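Local coordinates for transcriptional regulator, LacI family (Burkholderia phymatum, PDB 2RGY), which probably represses transcription as a LacI-family regulator, sensing a small effector, perhaps a sugar, in the cleft between the two lobes of its periplasmic-binding-protein-like core, at residues A[224-229]-A[239-244]. Sequence-based numbering, arbitrary orientation.
Sequences YDDDYS and SVHIPT
Y224 lies beside V240 and D225 beside H241, so the parallel pairing of strands 220-223 and 238-241 runs on past the corner that the chain turns at Y224. D225 N donates to V240 O (2.9 Å), and I242 N donates to D225 O (3.2 Å). Two waters also lie between D225 O and I242 O, one of them reaching T244 OG1, at the first residue of helix 244-260.

Polar side chains meet between D226 and H241. H241 ND1 donates to D226 OD2 (2.9 Å), which receives it on its anti lone pair, slightly out of the imidazole plane; carboxylate and ring stand 76° apart. CG anti to the backbone N (chi1 -172°) carries the D226 carboxylate to the edge of the H241 imidazole. Beyond the two segments, D226 OD2 also bonds to S275, and OD1 forms a salt bridge with R277. S239 OG sits 3.0 Å from D226 N and bonds to D198.

The Y224 ring carries most of the apolar contact. V240 CB is 3.7 Å from Y224 CD1, I242 CG1 is 3.6 Å from Y224 CE2, and I242 CD1 lies along Y224 CE2, CZ and OH; the hydroxyl bonds to H112.

The contact joins the loop after strand 220-223 to the end of strand 238-241 in the C-terminal lobe, from which 242-244 leads across to the other lobe. The R277 salt bridge, with hydrogen bonds from S275 and H241, would probably stabilise buried D226 as a carboxylate and limit its rotation.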
loop_
_atom_site.group_PDB
_atom_site.type_symbol
_atom_site.label_atom_id
_atom_site.label_comp_id
_atom_site.label_asym_id
_atom_site.label_seq_id
_atom_site.Cartn_x
_atom_site.Cartn_y
_atom_site.Cartn_z
ATOM N N TYR A 224 4.988 -2.969 14.446
ATOM C CA TYR A 224 6.170 -3.690 13.994
ATOM C C TYR A 224 6.289 -3.545 12.478
ATOM O O TYR A 224 5.300 -3.698 11.765
ATOM C CB TYR A 224 6.031 -5.161 14.374
ATOM C CG TYR A 224 7.321 -5.937 14.405
ATOM C CD1 TYR A 224 8.006 -6.139 15.602
ATOM C CD2 TYR A 224 7.831 -6.513 13.247
ATOM C CE1 TYR A 224 9.174 -6.910 15.645
ATOM C CE2 TYR A 224 8.997 -7.281 13.271
ATOM C CZ TYR A 224 9.665 -7.481 14.474
ATOM O OH TYR A 224 10.802 -8.270 14.503
ATOM N N ASP A 225 7.506 -3.251 12.019
ATOM C CA ASP A 225 7.862 -3.053 10.608
ATOM C C ASP A 225 8.360 -1.626 10.404
ATOM O O ASP A 225 9.430 -1.407 9.841
ATOM C CB ASP A 225 6.673 -3.272 9.643
ATOM C CG ASP A 225 6.271 -4.737 9.494
ATOM O OD1 ASP A 225 7.106 -5.630 9.726
ATOM O OD2 ASP A 225 5.105 -5.003 9.112
ATOM N N ASP A 226 7.569 -0.673 10.888
ATOM C CA ASP A 226 7.820 0.764 10.751
ATOM C C ASP A 226 7.562 1.093 9.293
ATOM O O ASP A 226 8.361 1.750 8.613
ATOM C CB ASP A 226 9.247 1.163 11.148
ATOM C CG ASP A 226 9.431 2.681 11.196
ATOM O OD1 ASP A 226 8.411 3.398 11.315
ATOM O OD2 ASP A 226 10.585 3.158 11.131
ATOM N N ASP A 227 6.426 0.588 8.822
ATOM C CA ASP A 227 5.992 0.801 7.457
ATOM C C ASP A 227 5.702 2.295 7.374
ATOM O O ASP A 227 5.405 2.933 8.391
ATOM C CB ASP A 227 4.766 -0.086 7.188
ATOM C CG ASP A 227 5.164 -1.515 6.787
ATOM O OD1 ASP A 227 4.371 -2.460 7.011
ATOM O OD2 ASP A 227 6.277 -1.694 6.226
ATOM N N TYR A 228 5.802 2.886 6.194
ATOM C CA TYR A 228 5.593 4.318 6.164
ATOM C C TYR A 228 4.175 4.856 6.221
ATOM O O TYR A 228 3.898 5.984 5.828
ATOM C CB TYR A 228 6.437 4.927 5.044
ATOM C CG TYR A 228 7.907 4.911 5.442
ATOM C CD1 TYR A 228 8.922 4.800 4.483
ATOM C CD2 TYR A 228 8.282 5.016 6.797
ATOM C CE1 TYR A 228 10.281 4.794 4.863
ATOM C CE2 TYR A 228 9.632 5.015 7.181
ATOM C CZ TYR A 228 10.623 4.905 6.210
ATOM O OH TYR A 228 11.957 4.936 6.595
ATOM N N SER A 229 3.287 4.042 6.774
ATOM C CA SER A 229 1.907 4.449 6.989
ATOM C C SER A 229 1.837 4.809 8.481
ATOM O O SER A 229 0.865 5.418 8.947
ATOM C CB SER A 229 0.951 3.288 6.691
ATOM O OG SER A 229 -0.393 3.627 7.027
ATOM N N SER A 239 6.895 2.332 16.322
ATOM C CA SER A 239 7.057 1.010 15.744
ATOM C C SER A 239 8.490 0.505 15.728
ATOM O O SER A 239 9.431 1.288 15.689
ATOM C CB SER A 239 6.511 1.037 14.309
ATOM O OG SER A 239 6.608 -0.221 13.662
ATOM N N VAL A 240 8.637 -0.815 15.770
ATOM C CA VAL A 240 9.944 -1.446 15.708
ATOM C C VAL A 240 10.366 -1.348 14.235
ATOM O O VAL A 240 9.645 -1.791 13.334
ATOM C CB VAL A 240 9.864 -2.929 16.132
ATOM C CG1 VAL A 240 11.186 -3.620 15.872
ATOM C CG2 VAL A 240 9.500 -3.027 17.614
ATOM N N HIS A 241 11.525 -0.746 13.998
ATOM C CA HIS A 241 12.020 -0.569 12.644
ATOM C C HIS A 241 12.799 -1.766 12.096
ATOM O O HIS A 241 13.867 -2.104 12.601
ATOM C CB HIS A 241 12.915 0.660 12.562
ATOM C CG HIS A 241 13.463 0.893 11.192
ATOM N ND1 HIS A 241 12.725 1.486 10.193
ATOM C CD2 HIS A 241 14.650 0.553 10.637
ATOM C CE1 HIS A 241 13.435 1.505 9.079
ATOM N NE2 HIS A 241 14.607 0.944 9.320
ATOM N N ILE A 242 12.264 -2.380 11.047
ATOM C CA ILE A 242 12.881 -3.537 10.394
ATOM C C ILE A 242 13.533 -3.068 9.088
ATOM O O ILE A 242 12.883 -2.416 8.271
ATOM C CB ILE A 242 11.814 -4.608 10.056
ATOM C CG1 ILE A 242 11.194 -5.154 11.346
ATOM C CG2 ILE A 242 12.438 -5.728 9.239
ATOM C CD1 ILE A 242 12.209 -5.822 12.287
ATOM N N PRO A 243 14.817 -3.414 8.866
ATOM C CA PRO A 243 15.541 -3.007 7.654
ATOM C C PRO A 243 15.126 -3.806 6.427
ATOM O O PRO A 243 15.920 -4.542 5.855
ATOM C CB PRO A 243 16.995 -3.249 8.038
ATOM C CG PRO A 243 16.889 -4.532 8.792
ATOM C CD PRO A 243 15.640 -4.335 9.668
ATOM N N THR A 244 13.878 -3.630 6.018
ATOM C CA THR A 244 13.327 -4.344 4.877
ATOM C C THR A 244 13.917 -3.941 3.533
ATOM O O THR A 244 14.186 -4.799 2.694
ATOM C CB THR A 244 11.800 -4.171 4.841
ATOM O OG1 THR A 244 11.238 -4.821 5.989
ATOM C CG2 THR A 244 11.209 -4.770 3.569
HETATM O O HOH W 1 9.805 -2.887 7.214
HETATM O O HOH W 2 11.398 -0.489 7.365
#